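Local coordinates for fructose-1,6-bisphosphatase/inositol-1-monophosphatase (Thermotoga maritima, PDB 2P3V), which removes phosphate from inositol monophosphates, fructose 1,6-bisphosphate and several other phosphate esters, with magnesium as cofactor, at residues 34-39 and 83-88; 91-96 and 172-177; 136-141 and 233-238. One frame throughout, in Å; residues are numbered along the deposited sequence.

In the fold
From the N terminus, interaction 1 comes first: 34-39 meets 83-88 after a loop holding helix 40-56 and three strands, and closes before either of the others opens. Interaction 2 follows at once, joining 91-96, which enters strand 95-102 of the seven-stranded sheet, to 172-177, the loop between strand 170-172 of the five-stranded sheet and helix 177-186. Asn86 stitches it to interaction 1, its ND2 bonding Asn93 O and Leu174 O. Interaction 3 starts within the loop closed by interaction 2 and ends beyond it, so the two cross; it ties the connection between the sheets, at 136-141, to the end of strand 231-234.

Interaction 1 of 3, residues 34-39 and 83-88; sequences FKDIVT and GTINFV
Asp36 OD1 is gripped from two directions while it lies against the side chain of Ile85. The backbone N of Ile37 donates to its anti lone pair at 3.0 Å (Ile37 N to Asp36 OD1, 151°), and a water, its oxygen 2.8 Å from Asp36 OD1, donates a second hydrogen bond. That same water accepts from Ile85 N at 3.0 Å and so spans the gap between the loop and the first turn of the helix, where no direct hydrogen bond links the segments. The other carboxylate oxygen, Asp36 OD2, makes a salt bridge to Arg170 of the second subunit. This charge probably helps keep the carboxylate ionised.

Beside this water bridge the contact is mostly aliphatic. Asp36 OD1 rests 3.6 Å from Ile85 CG1, and the Ile37 side chain crosses that of Ile85 at about a right angle, CG1 to CG1 at 3.9 Å. In Ile37 the CG1 branch stands between the backbone N and the carbonyl carbon (chi1 55°), and the extended chain beyond it (chi2 -177°) sends CD1 to meet Val88 tip to tip, Ile37 CD1 to Val88 CG2 at 3.8 Å. Val88 CG2 is shared: Thr39 CG2 comes equally near, at 3.8 Å, the two side chains running antiparallel alongside one another. Thr84 turns its methyl toward the backbone of 34-39, Thr84 CG2 lying 4.0 Å from Ile37 O. Thr39 OG1 is engaged elsewhere, with Asp42.

By similarity Gly83 and Thr84 bind substrate, so the contact probably backs part of the substrate site. Helix 84-89 thus packs over the short hairpin of strands 28-29 and 38-39, Ile37, Thr39 and Val88 all touching Val28, with helix 40-56 leading off directly from Thr39.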
loop_
_atom_site.group_PDB
_atom_site.type_symbol
_atom_site.label_atom_id
_atom_site.label_comp_id
_atom_site.label_asym_id
_atom_site.label_seq_id
_atom_site.Cartn_x
_atom_site.Cartn_y
_atom_site.Cartn_z
ATOM N N PHE A 34 19.971 1.396 -28.403
ATOM C CA PHE A 34 20.791 0.251 -28.017
ATOM C C PHE A 34 20.989 0.201 -26.499
ATOM O O PHE A 34 21.309 -0.847 -25.934
ATOM C CB PHE A 34 22.151 0.329 -28.732
ATOM C CG PHE A 34 22.860 1.655 -28.563
ATOM C CD1 PHE A 34 23.581 1.938 -27.404
ATOM C CD2 PHE A 34 22.787 2.629 -29.555
ATOM C CE1 PHE A 34 24.218 3.173 -27.239
ATOM C CE2 PHE A 34 23.419 3.866 -29.399
ATOM C CZ PHE A 34 24.134 4.136 -28.239
ATOM N N LYS A 35 20.777 1.347 -25.854
ATOM C CA LYS A 35 20.932 1.506 -24.409
ATOM C C LYS A 35 19.701 1.079 -23.625
ATOM O O LYS A 35 19.812 0.390 -22.615
ATOM C CB LYS A 35 21.255 2.970 -24.105
ATOM C CG LYS A 35 20.353 3.937 -24.862
ATOM C CD LYS A 35 20.991 5.307 -25.038
ATOM C CE LYS A 35 20.196 6.162 -26.023
ATOM N NZ LYS A 35 20.142 5.553 -27.387
ATOM N N ASP A 36 18.528 1.492 -24.093
ATOM C CA ASP A 36 17.278 1.158 -23.424
ATOM C C ASP A 36 16.560 -0.018 -24.097
ATOM O O ASP A 36 17.023 -0.549 -25.109
ATOM C CB ASP A 36 16.360 2.385 -23.402
ATOM C CG ASP A 36 15.721 2.620 -22.039
ATOM O OD1 ASP A 36 14.980 1.740 -21.546
ATOM O OD2 ASP A 36 15.961 3.698 -21.456
ATOM N N ILE A 37 15.429 -0.420 -23.518
ATOM C CA ILE A 37 14.625 -1.528 -24.031
ATOM C C ILE A 37 13.141 -1.177 -24.087
ATOM O O ILE A 37 12.724 -0.083 -23.700
ATOM C CB ILE A 37 14.770 -2.794 -23.151
ATOM C CG1 ILE A 37 14.421 -2.455 -21.696
ATOM C CG2 ILE A 37 16.173 -3.361 -23.281
ATOM C CD1 ILE A 37 14.602 -3.601 -20.725
ATOM N N VAL A 38 12.346 -2.122 -24.573
ATOM C CA VAL A 38 10.909 -1.932 -24.680
ATOM C C VAL A 38 10.251 -3.304 -24.646
ATOM O O VAL A 38 10.879 -4.311 -24.985
ATOM C CB VAL A 38 10.534 -1.205 -25.997
ATOM C CG1 VAL A 38 10.803 -2.114 -27.198
ATOM C CG2 VAL A 38 9.081 -0.765 -25.953
ATOM N N THR A 39 8.994 -3.350 -24.230
ATOM C CA THR A 39 8.300 -4.622 -24.162
ATOM C C THR A 39 6.889 -4.561 -24.734
ATOM O O THR A 39 6.415 -3.510 -25.174
ATOM C CB THR A 39 8.197 -5.117 -22.718
ATOM O OG1 THR A 39 7.254 -4.309 -22.007
ATOM C CG2 THR A 39 9.546 -5.020 -22.031
ATOM N N GLY A 83 10.976 4.043 -17.199
ATOM C CA GLY A 83 11.777 3.228 -16.303
ATOM C C GLY A 83 11.511 1.779 -16.676
ATOM O O GLY A 83 11.419 0.890 -15.826
ATOM N N THR A 84 11.375 1.552 -17.977
ATOM C CA THR A 84 11.104 0.232 -18.517
ATOM C C THR A 84 12.086 -0.785 -17.959
ATOM O O THR A 84 11.713 -1.909 -17.608
ATOM C CB THR A 84 11.212 0.236 -20.045
ATOM O OG1 THR A 84 10.731 1.489 -20.553
ATOM C CG2 THR A 84 10.372 -0.896 -20.632
ATOM N N ILE A 85 13.348 -0.387 -17.878
ATOM C CA ILE A 85 14.373 -1.274 -17.352
ATOM C C ILE A 85 14.041 -1.659 -15.919
ATOM O O ILE A 85 14.064 -2.847 -15.568
ATOM C CB ILE A 85 15.751 -0.612 -17.417
ATOM C CG1 ILE A 85 16.131 -0.403 -18.892
ATOM C CG2 ILE A 85 16.781 -1.454 -16.654
ATOM C CD1 ILE A 85 17.492 0.255 -19.109
ATOM N N ASN A 86 13.723 -0.670 -15.086
ATOM C CA ASN A 86 13.371 -0.974 -13.710
ATOM C C ASN A 86 12.174 -1.903 -13.703
ATOM O O ASN A 86 12.183 -2.921 -13.010
ATOM C CB ASN A 86 13.067 0.293 -12.911
ATOM C CG ASN A 86 14.326 0.980 -12.438
ATOM O OD1 ASN A 86 15.380 0.350 -12.347
ATOM N ND2 ASN A 86 14.229 2.267 -12.119
ATOM N N PHE A 87 11.156 -1.560 -14.490
ATOM C CA PHE A 87 9.951 -2.380 -14.587
ATOM C C PHE A 87 10.297 -3.826 -14.911
ATOM O O PHE A 87 9.858 -4.760 -14.242
ATOM C CB PHE A 87 9.042 -1.850 -15.681
ATOM C CG PHE A 87 7.771 -2.627 -15.838
ATOM C CD1 PHE A 87 6.780 -2.572 -14.855
ATOM C CD2 PHE A 87 7.546 -3.393 -16.982
ATOM C CE1 PHE A 87 5.578 -3.262 -15.013
ATOM C CE2 PHE A 87 6.345 -4.090 -17.149
ATOM C CZ PHE A 87 5.360 -4.023 -16.165
ATOM N N VAL A 88 11.084 -4.010 -15.958
ATOM C CA VAL A 88 11.480 -5.351 -16.348
ATOM C C VAL A 88 12.228 -6.074 -15.216
ATOM O O VAL A 88 11.970 -7.245 -14.939
ATOM C CB VAL A 88 12.357 -5.303 -17.621
ATOM C CG1 VAL A 88 12.891 -6.674 -17.942
ATOM C CG2 VAL A 88 11.533 -4.793 -18.786
HETATM O O HOH W 1 14.510 2.230 -18.847
#

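Interaction 2 of 3, residues 91-96 and 172-177; sequences LPNFSI and RILGSA. With SRT (S,R meso-tartaric acid), chain F; SRT (S,R meso-tartaric acid), chain E.
Two serine torsions bring the hydroxyls of Ser95 and Ser176 together: in Ser176, chi1 of -176° swings OG opposite the backbone N and out toward strand 95-102, while in Ser95, chi1 of 62° holds OG between the backbone N and the carbonyl carbon. Ser95 OG donates to Ser176 OG at 3.2 Å, and Ser176 OG is bonded in turn to Asp82 O, the backbone oxygen of a residue that by similarity binds magnesium and substrate. The Ser176 methylene packs against a carbonyl of the facing loop, Ser176 CB lying 3.5 Å from Asn93 O.

Asn93, the centre of an inverse gamma turn, crosses Leu174 at a slant. Its amide nitrogen meets the base of the leucine side chain, Asn93 ND2 to Leu174 CB being 3.2 Å. The carbonyls of both residues, Asn93 O and Leu174 O, accept from Asn86 ND2, so one amide joins the two loops. At Gly175, whose phi of 97° would jam a side chain against the preceding carbonyl, CA comes 3.8 Å from O3 of the tartrate of chain E.

Arg172 reaches the other way. Its NH2 makes a weak bond of 3.2 Å to O41 of the chain F tartrate, and NE bonds Asn86 OD1 of the second subunit. A leucine here would probably leave that asparagine oxygen without this donor and deprive the chain F tartrate of one cationic partner. Both tartrates have further hydrogen bonds to the second subunit. Arg172 and Ala177 bind substrate by similarity; a different tartrate lies at each, and the one beside Ala177 is consistent with an anion site there, among buried loops joined by neutral hydroxyls and amides.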
loop_
_atom_site.group_PDB
_atom_site.type_symbol
_atom_site.label_atom_id
_atom_site.label_comp_id
_atom_site.label_asym_id
_atom_site.label_seq_id
_atom_site.Cartn_x
_atom_site.Cartn_y
_atom_site.Cartn_z
ATOM N N LEU A 91 12.141 -3.506 -10.194
ATOM C CA LEU A 91 12.388 -2.385 -9.295
ATOM C C LEU A 91 11.123 -1.519 -9.320
ATOM O O LEU A 91 10.529 -1.292 -10.375
ATOM C CB LEU A 91 13.619 -1.591 -9.750
ATOM C CG LEU A 91 14.980 -2.251 -9.483
ATOM C CD1 LEU A 91 16.059 -1.467 -10.203
ATOM C CD2 LEU A 91 15.267 -2.319 -7.977
ATOM N N PRO A 92 10.681 -1.041 -8.150
ATOM C CA PRO A 92 9.474 -0.213 -8.048
ATOM C C PRO A 92 9.518 1.171 -8.690
ATOM O O PRO A 92 8.480 1.788 -8.908
ATOM C CB PRO A 92 9.244 -0.140 -6.541
ATOM C CG PRO A 92 10.639 -0.180 -6.003
ATOM C CD PRO A 92 11.269 -1.275 -6.821
ATOM N N ASN A 93 10.712 1.662 -8.984
ATOM C CA ASN A 93 10.847 2.980 -9.580
ATOM C C ASN A 93 10.583 3.026 -11.067
ATOM O O ASN A 93 11.496 3.007 -11.897
ATOM C CB ASN A 93 12.227 3.555 -9.278
ATOM C CG ASN A 93 12.299 4.164 -7.900
ATOM O OD1 ASN A 93 11.650 3.691 -6.967
ATOM N ND2 ASN A 93 13.098 5.213 -7.757
ATOM N N PHE A 94 9.304 3.080 -11.397
ATOM C CA PHE A 94 8.873 3.177 -12.777
ATOM C C PHE A 94 7.530 3.897 -12.732
ATOM O O PHE A 94 6.827 3.843 -11.719
ATOM C CB PHE A 94 8.783 1.780 -13.420
ATOM C CG PHE A 94 7.631 0.937 -12.936
ATOM C CD1 PHE A 94 6.370 1.035 -13.542
ATOM C CD2 PHE A 94 7.800 0.039 -11.880
ATOM C CE1 PHE A 94 5.303 0.254 -13.102
ATOM C CE2 PHE A 94 6.732 -0.750 -11.429
ATOM C CZ PHE A 94 5.488 -0.643 -12.037
ATOM N N SER A 95 7.180 4.598 -13.803
ATOM C CA SER A 95 5.926 5.317 -13.805
ATOM C C SER A 95 5.306 5.491 -15.177
ATOM O O SER A 95 5.956 5.292 -16.208
ATOM C CB SER A 95 6.124 6.696 -13.171
ATOM O OG SER A 95 7.054 7.480 -13.901
ATOM N N ILE A 96 4.030 5.861 -15.162
ATOM C CA ILE A 96 3.262 6.136 -16.363
ATOM C C ILE A 96 3.134 7.660 -16.408
ATOM O O ILE A 96 2.684 8.300 -15.450
ATOM C CB ILE A 96 1.846 5.528 -16.286
ATOM C CG1 ILE A 96 1.935 4.024 -16.040
ATOM C CG2 ILE A 96 1.091 5.786 -17.587
ATOM C CD1 ILE A 96 0.594 3.366 -15.842
ATOM N N ARG A 172 21.543 10.563 -6.124
ATOM C CA ARG A 172 20.762 9.372 -6.423
ATOM C C ARG A 172 20.567 9.095 -7.908
ATOM O O ARG A 172 20.526 10.012 -8.728
ATOM C CB ARG A 172 19.372 9.494 -5.784
ATOM C CG ARG A 172 19.362 9.634 -4.281
ATOM C CD ARG A 172 19.810 8.350 -3.609
ATOM N NE ARG A 172 20.001 8.533 -2.172
ATOM C CZ ARG A 172 21.106 8.191 -1.517
ATOM N NH1 ARG A 172 21.188 8.399 -0.212
ATOM N NH2 ARG A 172 22.129 7.642 -2.164
ATOM N N ILE A 173 20.449 7.816 -8.236
ATOM C CA ILE A 173 20.170 7.390 -9.594
ATOM C C ILE A 173 19.039 6.384 -9.371
ATOM O O ILE A 173 19.270 5.241 -8.943
ATOM C CB ILE A 173 21.384 6.724 -10.266
ATOM C CG1 ILE A 173 22.555 7.709 -10.335
ATOM C CG2 ILE A 173 21.016 6.315 -11.680
ATOM C CD1 ILE A 173 23.842 7.113 -10.880
ATOM N N LEU A 174 17.817 6.842 -9.646
ATOM C CA LEU A 174 16.596 6.067 -9.422
ATOM C C LEU A 174 16.063 5.255 -10.582
ATOM O O LEU A 174 15.445 4.206 -10.373
ATOM C CB LEU A 174 15.497 7.002 -8.923
ATOM C CG LEU A 174 15.891 7.874 -7.733
ATOM C CD1 LEU A 174 14.767 8.839 -7.453
ATOM C CD2 LEU A 174 16.186 7.004 -6.517
ATOM N N GLY A 175 16.253 5.750 -11.799
ATOM C CA GLY A 175 15.800 4.997 -12.956
ATOM C C GLY A 175 14.464 5.287 -13.624
ATOM O O GLY A 175 14.039 4.508 -14.486
ATOM N N SER A 176 13.783 6.362 -13.227
ATOM C CA SER A 176 12.517 6.749 -13.862
ATOM C C SER A 176 12.531 8.278 -13.987
ATOM O O SER A 176 12.331 8.982 -13.011
ATOM C CB SER A 176 11.317 6.284 -13.029
ATOM O OG SER A 176 10.092 6.588 -13.690
ATOM N N ALA A 177 12.764 8.789 -15.188
ATOM C CA ALA A 177 12.864 10.233 -15.401
ATOM C C ALA A 177 11.717 11.097 -14.910
ATOM O O ALA A 177 11.944 12.051 -14.161
ATOM C CB ALA A 177 13.116 10.519 -16.871
HETATM O O1 SRT F . 24.833 4.335 4.724
HETATM O O11 SRT F . 22.588 4.897 5.063
HETATM C C1 SRT F . 23.644 4.897 4.401
HETATM C C2 SRT F . 23.743 5.608 3.029
HETATM O O2 SRT F . 22.459 6.151 2.814
HETATM C C3 SRT F . 24.154 4.584 1.883
HETATM O O3 SRT F . 25.464 3.925 2.114
HETATM C C4 SRT F . 24.226 5.383 0.581
HETATM O O4 SRT F . 25.279 6.124 0.567
HETATM O O41 SRT F . 23.433 5.330 -0.307
HETATM O O1 SRT E . 17.136 9.478 -17.247
HETATM O O11 SRT E . 15.979 8.868 -19.185
HETATM C C1 SRT E . 16.747 8.640 -18.230
HETATM C C2 SRT E . 17.392 7.260 -18.026
HETATM O O2 SRT E . 16.924 6.512 -19.123
HETATM C C3 SRT E . 16.918 6.640 -16.651
HETATM O O3 SRT E . 17.266 7.469 -15.477
HETATM C C4 SRT E . 17.595 5.279 -16.519
HETATM O O4 SRT E . 16.936 4.367 -17.188
HETATM O O41 SRT E . 18.588 5.080 -15.875
#

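Interaction 3 of 3, residues 136-141 and 233-238; sequences RVSENA and FSNGLI
Asn235 ND2 shares its two hydrogens among three oxygens of the opposite loop. The straightest bond, Asn235 ND2 to Asn140 O at 3.1 Å and 158°, lies in the plane of the Asn235 amide yet meets the acceptor from above the carbonyl plane, 40° out of it. Ser138 supplies the others: its hydroxyl stands 2.8 Å away (Asn235 ND2 to Ser138 OG), poorly angled and therefore weak, and Ser138 O takes a long, weak bond at 3.4 Å from Asn235 ND2. With chi1 at 62°, the Asn235 amide is set between its own backbone N and carbonyl carbon. From there OD1 accepts a weak bond from Leu237 N, two residues on, helping to fix the flip of the group. Ser138 OG has its stronger partner in Asp190 OD1, which Asn140 ND2 also binds.

Outward from the amide, Val137 crosses the stem of Asn235 obliquely, CB to CB at 3.6 Å. Further along the loop, Leu237 lays CD1 over the backbone, 3.6 Å from Glu139 C, and its CB packs near Ala141 CA. Ile238 closes the end, its CG2 lying 3.4 Å from Ala141 O, and the side chain also touches Leu143, Cys146 and Phe191. Within 233-238, Ser234 OG accepts from Gly236 N at 2.7 Å in an ST turn, bending the chain out of strand 231-234 toward helix 239-252.

One neutral amide thus holds 136-141 to the end of the five-stranded sheet, chiefly through Asn140 O, with Asp190 as a charged second shell behind Ser138 and Asn140, and aliphatic groups fill in round these polar bonds.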
loop_
_atom_site.group_PDB
_atom_site.type_symbol
_atom_site.label_atom_id
_atom_site.label_comp_id
_atom_site.label_asym_id
_atom_site.label_seq_id
_atom_site.Cartn_x
_atom_site.Cartn_y
_atom_site.Cartn_z
ATOM N N ARG A 136 5.514 21.098 -2.360
ATOM C CA ARG A 136 6.332 22.261 -2.709
ATOM C C ARG A 136 7.787 21.843 -2.704
ATOM O O ARG A 136 8.155 20.919 -1.974
ATOM C CB ARG A 136 6.133 23.397 -1.699
ATOM C CG ARG A 136 4.729 23.977 -1.696
ATOM C CD ARG A 136 4.708 25.404 -1.161
ATOM N NE ARG A 136 3.436 26.075 -1.450
ATOM C CZ ARG A 136 3.237 27.388 -1.360
ATOM N NH1 ARG A 136 4.227 28.190 -0.984
ATOM N NH2 ARG A 136 2.047 27.900 -1.654
ATOM N N VAL A 137 8.608 22.501 -3.521
ATOM C CA VAL A 137 10.027 22.174 -3.558
ATOM C C VAL A 137 10.611 22.435 -2.173
ATOM O O VAL A 137 9.948 22.987 -1.294
ATOM C CB VAL A 137 10.814 23.021 -4.576
ATOM C CG1 VAL A 137 10.253 22.821 -5.963
ATOM C CG2 VAL A 137 10.784 24.483 -4.168
ATOM N N SER A 138 11.862 22.039 -1.990
ATOM C CA SER A 138 12.529 22.199 -0.713
ATOM C C SER A 138 13.024 23.605 -0.460
ATOM O O SER A 138 12.936 24.489 -1.313
ATOM C CB SER A 138 13.713 21.237 -0.618
ATOM O OG SER A 138 14.736 21.624 -1.516
ATOM N N GLU A 139 13.556 23.793 0.738
ATOM C CA GLU A 139 14.093 25.070 1.153
ATOM C C GLU A 139 15.575 24.901 1.452
ATOM O O GLU A 139 16.162 25.723 2.147
ATOM C CB GLU A 139 13.369 25.569 2.400
ATOM C CG GLU A 139 11.854 25.675 2.256
ATOM C CD GLU A 139 11.168 26.056 3.566
ATOM O OE1 GLU A 139 11.394 25.361 4.585
ATOM O OE2 GLU A 139 10.403 27.048 3.578
ATOM N N ASN A 140 16.173 23.821 0.948
ATOM C CA ASN A 140 17.600 23.582 1.153
ATOM C C ASN A 140 18.318 24.590 0.260
ATOM O O ASN A 140 18.377 24.412 -0.955
ATOM C CB ASN A 140 17.974 22.147 0.757
ATOM C CG ASN A 140 17.340 21.103 1.667
ATOM O OD1 ASN A 140 17.133 21.352 2.851
ATOM N ND2 ASN A 140 17.051 19.922 1.124
ATOM N N ALA A 141 18.858 25.644 0.875
ATOM C CA ALA A 141 19.529 26.732 0.160
ATOM C C ALA A 141 20.992 26.548 -0.253
ATOM O O ALA A 141 21.520 27.351 -1.025
ATOM C CB ALA A 141 19.389 28.019 0.967
ATOM N N PHE A 233 16.089 20.389 -13.253
ATOM C CA PHE A 233 14.945 20.685 -12.397
ATOM C C PHE A 233 15.503 20.907 -10.992
ATOM O O PHE A 233 16.319 20.116 -10.517
ATOM C CB PHE A 233 13.964 19.507 -12.354
ATOM C CG PHE A 233 13.459 19.066 -13.706
ATOM C CD1 PHE A 233 14.301 18.426 -14.606
ATOM C CD2 PHE A 233 12.125 19.255 -14.057
ATOM C CE1 PHE A 233 13.822 17.976 -15.833
ATOM C CE2 PHE A 233 11.641 18.808 -15.278
ATOM C CZ PHE A 233 12.488 18.166 -16.168
ATOM N N SER A 234 15.077 21.973 -10.323
ATOM C CA SER A 234 15.583 22.231 -8.976
ATOM C C SER A 234 14.573 22.986 -8.147
ATOM O O SER A 234 13.482 23.317 -8.617
ATOM C CB SER A 234 16.849 23.069 -9.025
ATOM O OG SER A 234 16.515 24.445 -9.014
ATOM N N ASN A 235 14.952 23.282 -6.912
ATOM C CA ASN A 235 14.074 24.016 -6.027
ATOM C C ASN A 235 14.271 25.524 -6.218
ATOM O O ASN A 235 13.728 26.344 -5.475
ATOM C CB ASN A 235 14.327 23.593 -4.577
ATOM C CG ASN A 235 15.725 23.891 -4.117
ATOM O OD1 ASN A 235 16.622 24.138 -4.922
ATOM N ND2 ASN A 235 15.927 23.853 -2.811
ATOM N N GLY A 236 15.044 25.883 -7.237
ATOM C CA GLY A 236 15.279 27.285 -7.518
ATOM C C GLY A 236 16.348 27.932 -6.661
ATOM O O GLY A 236 16.999 28.883 -7.093
ATOM N N LEU A 237 16.543 27.420 -5.452
ATOM C CA LEU A 237 17.532 27.980 -4.534
ATOM C C LEU A 237 18.997 27.648 -4.857
ATOM O O LEU A 237 19.873 28.497 -4.688
ATOM C CB LEU A 237 17.217 27.538 -3.103
ATOM C CG LEU A 237 15.802 27.836 -2.600
ATOM C CD1 LEU A 237 15.652 27.272 -1.200
ATOM C CD2 LEU A 237 15.533 29.333 -2.607
ATOM N N ILE A 238 19.269 26.428 -5.314
ATOM C CA ILE A 238 20.641 26.024 -5.637
ATOM C C ILE A 238 20.886 25.826 -7.133
ATOM O O ILE A 238 21.917 25.286 -7.537
ATOM C CB ILE A 238 21.025 24.710 -4.905
ATOM C CG1 ILE A 238 19.846 23.737 -4.914
ATOM C CG2 ILE A 238 21.458 25.011 -3.470
ATOM C CD1 ILE A 238 19.438 23.265 -6.282
#